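Local coordinates for Lmo2445 protein (Listeria monocytogenes EGD-e, PDB 5HZL), which is of unknown function but is a secreted, internalin-like leucine-rich-repeat protein that binds calcium ions, at residues E216-F221 against F294-T299; Y263-A268 against H275-S280. All blocks are in the same frame, centred on the assembly; numbering follows the deposited sequence.

How the contacts relate
Both contacts are buried, and both join the same two layers of the C-terminal domain. One layer is the two-stranded sheet of 219-221 and 262-264; the other is the mixed sheet in which 273-281 and 290-298 are neighbours, tied by probable bonds from Val296 N to His275 O and Phe294 N to Leu277 O. The contacts lie side by side, with centres about 7 Å apart, and contact 2 is nested in the chain loop closed by contact 1. The chemistry is apolar in both. Contact 1 centres on a valine over an aromatic face, whereas contact 2 sets isoleucine and leucine methyls against each other, with a tyrosine ring and a threonine at its two ends.

Contact 1 of 2, residues E216-F221 against F294-T299; sequences ENLKVF and FPVTIT
Leu218 is the first residue of 216-221 to meet 294-299. Its CG stands anti to the backbone N (chi1 -168°), and the branch ending in CD2 does the touching, lying 3.6 Å from Val296 CG2. The leucine and the valine pass alongside one another, pointing opposite ways. The same Leu218 CD2 also approaches the root of the aromatic side chain, 4.3 Å from Phe294 CB, so one methyl bridges two alternate residues of the facing strand.

Val220 comes toward Phe294 from the opposite side and sets CG1 over one face of its ring, 3.8 Å from the centroid and 26° off the normal, a CH-pi contact displaced toward the rim, on the CD1-CE1 side. CG1 alone lies over the face. The rest of the valine stands above the ring's outer edge, beyond the rim, with Val220 CB 3.6 Å from Phe294 CE1 and Val220 CG2 3.8 Å from Phe294 CZ. At the end of the segment the backbone O of Phe221 accepts a hydrogen bond from Tyr207 OH; the Tyr207 ring also meets that of Phe294, with planes at about 40°.

The two segments run antiparallel in separate sheets packed face to face, an arrangement consistent with the immunoglobulin-like E-set fold of this domain family. Strand 219-221 pairs with 262-264, while 290-298 lies between strands 203-212 and 273-281, whose Ile212 and Leu277 both pack against Val296.

Contact 2 of 2, residues Y263-A268 against H275-S280; sequences YTIETA and HLLEIS
Ile265 and Leu277 form the middle of the buried side, where Ile265 CD1 lies 3.8 Å from Leu277 CD1 and 3.9 Å from Leu277 CB. A chi1 of 69° tucks Ile265 CG1 in beside both backbone N and C, and the anti chi2 sends CD1 across to the leucine. Leu277 CD1 has a second neighbour in the methyl of Thr267, CG2. Two residues further along strand 273-281, Ile279 CD1 touches two side chains of the other segment, both on the same side of it: it is 4.0 Å from Tyr263 CD2, set obliquely to the ring, and 4.2 Å from Ile265 CG2.

The contact joins the face of the mixed sheet to the small sheet and the loop that follows it, consistent with a beta-sandwich of the E-set kind, and the segments run antiparallel across the interior. Beyond the strand, which ends at Thr264, the chain turns at Glu266 in an inverse gamma turn, with a weak Thr267 N to Ile265 O bond of 2.8 Å. Thr267 still has its methyl in the apolar layer, while its OG1 bonds to the backbone N of Leu218.

The other side is looser: Glu266 is exposed and Glu278 partly so. The backbone N of Glu266 is bonded to Tyr250 OH. Glu278 has its CB directed away from 263-268; its carboxylate makes a long, weak ion pair with Lys243, and its OE1 lies close to the like charge of Asp293.

Contact 1 of 2, residues E216-F221 against F294-T299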
ATOM      1  N   GLU A 216     -26.354  -8.306  25.840  1.00 80.85           N
ATOM      2  CA  GLU A 216     -25.518  -7.105  25.671  1.00 80.02           C
ATOM      3  C   GLU A 216     -25.529  -6.671  24.209  1.00 74.77           C
ATOM      4  O   GLU A 216     -25.899  -7.453  23.329  1.00 71.92           O
ATOM      5  CB  GLU A 216     -24.037  -7.396  26.012  1.00 81.72           C
ATOM      6  CG  GLU A 216     -23.696  -7.879  27.423  1.00 86.59           C
ATOM      7  CD  GLU A 216     -22.203  -8.217  27.596  1.00 87.24           C
ATOM      8  OE1 GLU A 216     -21.410  -8.059  26.639  1.00 82.26           O
ATOM      9  OE2 GLU A 216     -21.808  -8.653  28.704  1.00 92.40           O
ATOM     10  N   ASN A 217     -25.137  -5.430  23.939  1.00 73.14           N
ATOM     11  CA  ASN A 217     -25.037  -5.005  22.547  1.00 71.68           C
ATOM     12  C   ASN A 217     -23.682  -4.335  22.218  1.00 69.43           C
ATOM     13  O   ASN A 217     -23.233  -3.394  22.853  1.00 71.26           O
ATOM     14  CB  ASN A 217     -26.322  -4.383  21.944  1.00 72.46           C
ATOM     15  CG  ASN A 217     -26.820  -3.176  22.665  1.00 74.17           C
ATOM     16  OD1 ASN A 217     -26.087  -2.530  23.392  1.00 79.18           O
ATOM     17  ND2 ASN A 217     -28.081  -2.839  22.433  1.00 74.27           N
ATOM     18  N   LEU A 218     -23.065  -4.911  21.194  1.00 66.71           N
ATOM     19  CA  LEU A 218     -21.733  -4.599  20.681  1.00 63.89           C
ATOM     20  C   LEU A 218     -21.373  -3.170  20.253  1.00 62.14           C
ATOM     21  O   LEU A 218     -22.078  -2.562  19.446  1.00 61.48           O
ATOM     22  CB  LEU A 218     -21.526  -5.496  19.458  1.00 62.28           C
ATOM     23  CG  LEU A 218     -20.142  -5.627  18.855  1.00 61.31           C
ATOM     24  CD1 LEU A 218     -19.254  -6.401  19.815  1.00 63.14           C
ATOM     25  CD2 LEU A 218     -20.255  -6.339  17.519  1.00 60.53           C
ATOM     26  N   LYS A 219     -20.235  -2.679  20.762  1.00 61.40           N
ATOM     27  CA  LYS A 219     -19.711  -1.347  20.450  1.00 59.91           C
ATOM     28  C   LYS A 219     -18.409  -1.503  19.682  1.00 57.89           C
ATOM     29  O   LYS A 219     -17.409  -1.944  20.239  1.00 58.81           O
ATOM     30  CB  LYS A 219     -19.497  -0.537  21.723  1.00 62.36           C
ATOM     31  CG  LYS A 219     -20.800  -0.375  22.470  1.00 66.77           C
ATOM     32  CD  LYS A 219     -20.783   0.583  23.646  1.00 70.60           C
ATOM     33  CE  LYS A 219     -22.208   0.638  24.200  1.00 74.16           C
ATOM     34  NZ  LYS A 219     -22.445   1.606  25.300  1.00 78.25           N
ATOM     35  N   VAL A 220     -18.429  -1.114  18.410  1.00 55.40           N
ATOM     36  CA  VAL A 220     -17.261  -1.230  17.518  1.00 53.20           C
ATOM     37  C   VAL A 220     -16.602   0.117  17.183  1.00 52.67           C
ATOM     38  O   VAL A 220     -17.282   1.146  17.175  1.00 54.46           O
ATOM     39  CB  VAL A 220     -17.672  -1.940  16.212  1.00 51.37           C
ATOM     40  CG1 VAL A 220     -18.142  -3.352  16.524  1.00 51.79           C
ATOM     41  CG2 VAL A 220     -18.777  -1.181  15.475  1.00 51.13           C
ATOM     42  N   PHE A 221     -15.294   0.092  16.888  1.00 51.16           N
ATOM     43  CA  PHE A 221     -14.481   1.297  16.554  1.00 49.08           C
ATOM     44  C   PHE A 221     -14.404   1.453  15.045  1.00 48.05           C
ATOM     45  O   PHE A 221     -13.667   0.701  14.396  1.00 47.93           O
ATOM     46  CB  PHE A 221     -13.076   1.160  17.166  1.00 48.24           C
ATOM     47  CG  PHE A 221     -12.135   2.283  16.832  1.00 47.54           C
ATOM     48  CD1 PHE A 221     -12.295   3.536  17.399  1.00 48.11           C
ATOM     49  CD2 PHE A 221     -11.048   2.074  15.984  1.00 47.00           C
ATOM     50  CE1 PHE A 221     -11.418   4.569  17.106  1.00 47.81           C
ATOM     51  CE2 PHE A 221     -10.166   3.104  15.689  1.00 46.66           C
ATOM     52  CZ  PHE A 221     -10.352   4.353  16.250  1.00 47.25           C
ATOM     53  N   PHE A 294     -17.889  -7.940  11.557  1.00 49.07           N
ATOM     54  CA  PHE A 294     -17.549  -8.143  12.952  1.00 47.33           C
ATOM     55  C   PHE A 294     -17.997  -9.539  13.350  1.00 49.56           C
ATOM     56  O   PHE A 294     -19.179  -9.742  13.581  1.00 50.96           O
ATOM     57  CB  PHE A 294     -18.256  -7.079  13.795  1.00 45.30           C
ATOM     58  CG  PHE A 294     -17.990  -5.680  13.324  1.00 43.61           C
ATOM     59  CD1 PHE A 294     -16.857  -4.999  13.735  1.00 42.98           C
ATOM     60  CD2 PHE A 294     -18.854  -5.053  12.447  1.00 43.61           C
ATOM     61  CE1 PHE A 294     -16.597  -3.710  13.295  1.00 42.64           C
ATOM     62  CE2 PHE A 294     -18.604  -3.762  12.002  1.00 43.38           C
ATOM     63  CZ  PHE A 294     -17.475  -3.089  12.419  1.00 42.76           C
ATOM     64  N   PRO A 295     -17.070 -10.522  13.374  1.00 51.60           N
ATOM     65  CA  PRO A 295     -17.462 -11.875  13.797  1.00 53.91           C
ATOM     66  C   PRO A 295     -17.742 -11.862  15.299  1.00 55.44           C
ATOM     67  O   PRO A 295     -16.918 -11.380  16.079  1.00 54.40           O
ATOM     68  CB  PRO A 295     -16.234 -12.736  13.469  1.00 54.33           C
ATOM     69  CG  PRO A 295     -15.378 -11.903  12.582  1.00 53.37           C
ATOM     70  CD  PRO A 295     -15.667 -10.477  12.925  1.00 51.17           C
ATOM     71  N   VAL A 296     -18.903 -12.368  15.697  1.00 59.07           N
ATOM     72  CA  VAL A 296     -19.289 -12.373  17.100  1.00 61.22           C
ATOM     73  C   VAL A 296     -19.882 -13.699  17.556  1.00 63.96           C
ATOM     74  O   VAL A 296     -20.610 -14.359  16.816  1.00 66.50           O
ATOM     75  CB  VAL A 296     -20.316 -11.250  17.374  1.00 62.65           C
ATOM     76  CG1 VAL A 296     -20.784 -11.261  18.834  1.00 64.74           C
ATOM     77  CG2 VAL A 296     -19.707  -9.895  17.031  1.00 60.79           C
ATOM     78  N   THR A 297     -19.543 -14.066  18.790  1.00 64.45           N
ATOM     79  CA  THR A 297     -20.038 -15.272  19.435  1.00 66.87           C
ATOM     80  C   THR A 297     -20.826 -14.776  20.633  1.00 65.94           C
ATOM     81  O   THR A 297     -20.271 -14.102  21.499  1.00 64.48           O
ATOM     82  CB  THR A 297     -18.894 -16.183  19.902  1.00 67.11           C
ATOM     83  OG1 THR A 297     -18.102 -16.547  18.767  1.00 67.75           O
ATOM     84  CG2 THR A 297     -19.439 -17.440  20.576  1.00 68.93           C
ATOM     85  N   ILE A 298     -22.117 -15.090  20.658  1.00 67.00           N
ATOM     86  CA  ILE A 298     -22.998 -14.689  21.737  1.00 67.47           C
ATOM     87  C   ILE A 298     -23.207 -15.908  22.642  1.00 69.85           C
ATOM     88  O   ILE A 298     -23.542 -16.990  22.142  1.00 72.59           O
ATOM     89  CB  ILE A 298     -24.343 -14.184  21.176  1.00 69.21           C
ATOM     90  CG1 ILE A 298     -24.110 -13.026  20.208  1.00 67.32           C
ATOM     91  CG2 ILE A 298     -25.256 -13.703  22.293  1.00 71.03           C
ATOM     92  CD1 ILE A 298     -25.370 -12.511  19.550  1.00 69.75           C
ATOM     93  N   THR A 299     -23.004 -15.733  23.955  1.00 69.01           N
ATOM     94  CA  THR A 299     -23.192 -16.812  24.947  1.00 71.46           C
ATOM     95  C   THR A 299     -24.610 -16.694  25.541  1.00 74.58           C
ATOM     96  O   THR A 299     -24.931 -17.267  26.591  1.00 77.67           O
ATOM     97  CB  THR A 299     -22.113 -16.795  26.077  1.00 69.54           C
ATOM     98  OG1 THR A 299     -22.228 -15.602  26.866  1.00 67.29           O
ATOM     99  CG2 THR A 299     -20.679 -16.900  25.501  1.00 66.79           C
TER

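Contact 2 of 2, residues Y263-A268 against H275-S280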
ATOM      1  N   TYR A 263     -19.322   2.982  17.536  1.00 53.39           N
ATOM      2  CA  TYR A 263     -20.674   2.832  16.992  1.00 53.45           C
ATOM      3  C   TYR A 263     -21.282   1.597  17.659  1.00 54.04           C
ATOM      4  O   TYR A 263     -20.669   0.525  17.687  1.00 53.46           O
ATOM      5  CB  TYR A 263     -20.661   2.698  15.466  1.00 51.50           C
ATOM      6  CG  TYR A 263     -22.046   2.659  14.893  1.00 53.68           C
ATOM      7  CD1 TYR A 263     -22.760   3.832  14.679  1.00 56.81           C
ATOM      8  CD2 TYR A 263     -22.662   1.460  14.575  1.00 54.65           C
ATOM      9  CE1 TYR A 263     -24.057   3.809  14.166  1.00 58.50           C
ATOM     10  CE2 TYR A 263     -23.959   1.429  14.056  1.00 56.31           C
ATOM     11  CZ  TYR A 263     -24.652   2.604  13.854  1.00 57.71           C
ATOM     12  OH  TYR A 263     -25.929   2.571  13.339  1.00 59.05           O
ATOM     13  N   THR A 264     -22.475   1.761  18.218  1.00 56.41           N
ATOM     14  CA  THR A 264     -23.172   0.677  18.898  1.00 57.72           C
ATOM     15  C   THR A 264     -24.126   0.004  17.933  1.00 58.19           C
ATOM     16  O   THR A 264     -24.845   0.696  17.215  1.00 58.24           O
ATOM     17  CB  THR A 264     -23.977   1.229  20.090  1.00 59.66           C
ATOM     18  OG1 THR A 264     -23.082   1.870  20.996  1.00 60.13           O
ATOM     19  CG2 THR A 264     -24.717   0.123  20.842  1.00 61.33           C
ATOM     20  N   ILE A 265     -24.123  -1.328  17.904  1.00 60.25           N
ATOM     21  CA  ILE A 265     -25.037  -2.071  17.035  1.00 64.85           C
ATOM     22  C   ILE A 265     -25.925  -2.957  17.910  1.00 67.40           C
ATOM     23  O   ILE A 265     -25.441  -3.705  18.770  1.00 65.28           O
ATOM     24  CB  ILE A 265     -24.328  -2.801  15.863  1.00 66.37           C
ATOM     25  CG1 ILE A 265     -23.464  -3.972  16.302  1.00 69.72           C
ATOM     26  CG2 ILE A 265     -23.468  -1.809  15.092  1.00 65.19           C
ATOM     27  CD1 ILE A 265     -22.701  -4.590  15.134  1.00 70.84           C
ATOM     28  N   GLU A 266     -27.231  -2.837  17.659  1.00 71.21           N
ATOM     29  CA  GLU A 266     -28.296  -3.519  18.403  1.00 74.10           C
ATOM     30  C   GLU A 266     -28.285  -5.049  18.343  1.00 72.45           C
ATOM     31  O   GLU A 266     -29.096  -5.647  17.640  1.00 73.56           O
ATOM     32  CB  GLU A 266     -29.666  -3.019  17.890  1.00 78.04           C
ATOM     33  CG  GLU A 266     -29.943  -1.514  17.906  1.00 81.23           C
ATOM     34  CD  GLU A 266     -30.119  -0.927  19.296  1.00 87.17           C
ATOM     35  OE1 GLU A 266     -29.298  -1.211  20.196  1.00 90.54           O
ATOM     36  OE2 GLU A 266     -31.081  -0.147  19.483  1.00 91.16           O
ATOM     37  N   THR A 267     -27.383  -5.678  19.090  1.00 70.44           N
ATOM     38  CA  THR A 267     -27.302  -7.147  19.125  1.00 70.41           C
ATOM     39  C   THR A 267     -27.960  -7.755  20.378  1.00 72.63           C
ATOM     40  O   THR A 267     -27.827  -8.952  20.634  1.00 72.35           O
ATOM     41  CB  THR A 267     -25.839  -7.619  19.068  1.00 68.59           C
ATOM     42  OG1 THR A 267     -25.119  -7.070  20.174  1.00 67.76           O
ATOM     43  CG2 THR A 267     -25.182  -7.183  17.776  1.00 66.20           C
ATOM     44  N   ALA A 268     -28.683  -6.936  21.141  1.00 74.31           N
ATOM     45  CA  ALA A 268     -29.331  -7.403  22.371  1.00 77.49           C
ATOM     46  C   ALA A 268     -30.423  -8.443  22.116  1.00 79.11           C
ATOM     47  O   ALA A 268     -30.615  -9.344  22.929  1.00 81.61           O
ATOM     48  CB  ALA A 268     -29.899  -6.220  23.149  1.00 79.24           C
ATOM     49  N   HIS A 275     -22.451 -15.327  14.995  1.00 67.18           N
ATOM     50  CA  HIS A 275     -23.080 -14.247  14.246  1.00 66.93           C
ATOM     51  C   HIS A 275     -22.012 -13.378  13.579  1.00 64.56           C
ATOM     52  O   HIS A 275     -21.034 -12.980  14.214  1.00 64.65           O
ATOM     53  CB  HIS A 275     -23.942 -13.366  15.165  1.00 68.43           C
ATOM     54  CG  HIS A 275     -25.130 -14.064  15.758  1.00 73.49           C
ATOM     55  ND1 HIS A 275     -26.337 -14.180  15.096  1.00 76.42           N
ATOM     56  CD2 HIS A 275     -25.305 -14.664  16.960  1.00 76.83           C
ATOM     57  CE1 HIS A 275     -27.199 -14.833  15.858  1.00 78.50           C
ATOM     58  NE2 HIS A 275     -26.598 -15.137  16.995  1.00 80.13           N
ATOM     59  N   LEU A 276     -22.203 -13.096  12.295  1.00 61.93           N
ATOM     60  CA  LEU A 276     -21.298 -12.248  11.541  1.00 58.78           C
ATOM     61  C   LEU A 276     -22.090 -10.962  11.302  1.00 57.57           C
ATOM     62  O   LEU A 276     -23.071 -10.950  10.558  1.00 57.44           O
ATOM     63  CB  LEU A 276     -20.900 -12.909  10.226  1.00 58.62           C
ATOM     64  CG  LEU A 276     -19.942 -12.110   9.347  1.00 57.57           C
ATOM     65  CD1 LEU A 276     -18.636 -11.868  10.099  1.00 57.41           C
ATOM     66  CD2 LEU A 276     -19.701 -12.822   8.022  1.00 58.29           C
ATOM     67  N   LEU A 277     -21.673  -9.888  11.954  1.00 56.54           N
ATOM     68  CA  LEU A 277     -22.355  -8.608  11.832  1.00 56.19           C
ATOM     69  C   LEU A 277     -21.674  -7.754  10.794  1.00 55.25           C
ATOM     70  O   LEU A 277     -20.459  -7.741  10.697  1.00 54.96           O
ATOM     71  CB  LEU A 277     -22.379  -7.925  13.186  1.00 56.05           C
ATOM     72  CG  LEU A 277     -23.255  -8.696  14.178  1.00 57.79           C
ATOM     73  CD1 LEU A 277     -22.932  -8.327  15.610  1.00 59.75           C
ATOM     74  CD2 LEU A 277     -24.725  -8.489  13.870  1.00 58.82           C
ATOM     75  N   GLU A 278     -22.466  -7.033  10.021  1.00 56.17           N
ATOM     76  CA  GLU A 278     -21.929  -6.199   8.974  1.00 55.45           C
ATOM     77  C   GLU A 278     -22.586  -4.828   8.923  1.00 53.62           C
ATOM     78  O   GLU A 278     -23.795  -4.712   9.045  1.00 53.54           O
ATOM     79  CB  GLU A 278     -22.088  -6.929   7.638  1.00 58.26           C
ATOM     80  CG  GLU A 278     -21.659  -6.135   6.406  1.00 60.50           C
ATOM     81  CD  GLU A 278     -21.739  -6.936   5.115  1.00 63.42           C
ATOM     82  OE1 GLU A 278     -21.332  -8.121   5.100  1.00 64.52           O
ATOM     83  OE2 GLU A 278     -22.186  -6.363   4.097  1.00 66.47           O
ATOM     84  N   ILE A 279     -21.756  -3.805   8.755  1.00 51.15           N
ATOM     85  CA  ILE A 279     -22.187  -2.431   8.620  1.00 51.34           C
ATOM     86  C   ILE A 279     -21.876  -2.129   7.163  1.00 50.52           C
ATOM     87  O   ILE A 279     -20.723  -2.111   6.777  1.00 47.84           O
ATOM     88  CB  ILE A 279     -21.408  -1.473   9.532  1.00 51.27           C
ATOM     89  CG1 ILE A 279     -21.605  -1.867  10.996  1.00 53.23           C
ATOM     90  CG2 ILE A 279     -21.884  -0.042   9.318  1.00 51.80           C
ATOM     91  CD1 ILE A 279     -20.805  -1.040  11.988  1.00 53.68           C
ATOM     92  N   SER A 280     -22.913  -1.917   6.363  1.00 52.91           N
ATOM     93  CA  SER A 280     -22.793  -1.627   4.942  1.00 53.17           C
ATOM     94  C   SER A 280     -23.112  -0.155   4.720  1.00 55.36           C
ATOM     95  O   SER A 280     -24.205   0.289   5.037  1.00 58.52           O
ATOM     96  CB  SER A 280     -23.771  -2.514   4.182  1.00 54.69           C
ATOM     97  OG  SER A 280     -23.828  -2.183   2.811  1.00 57.26           O
TER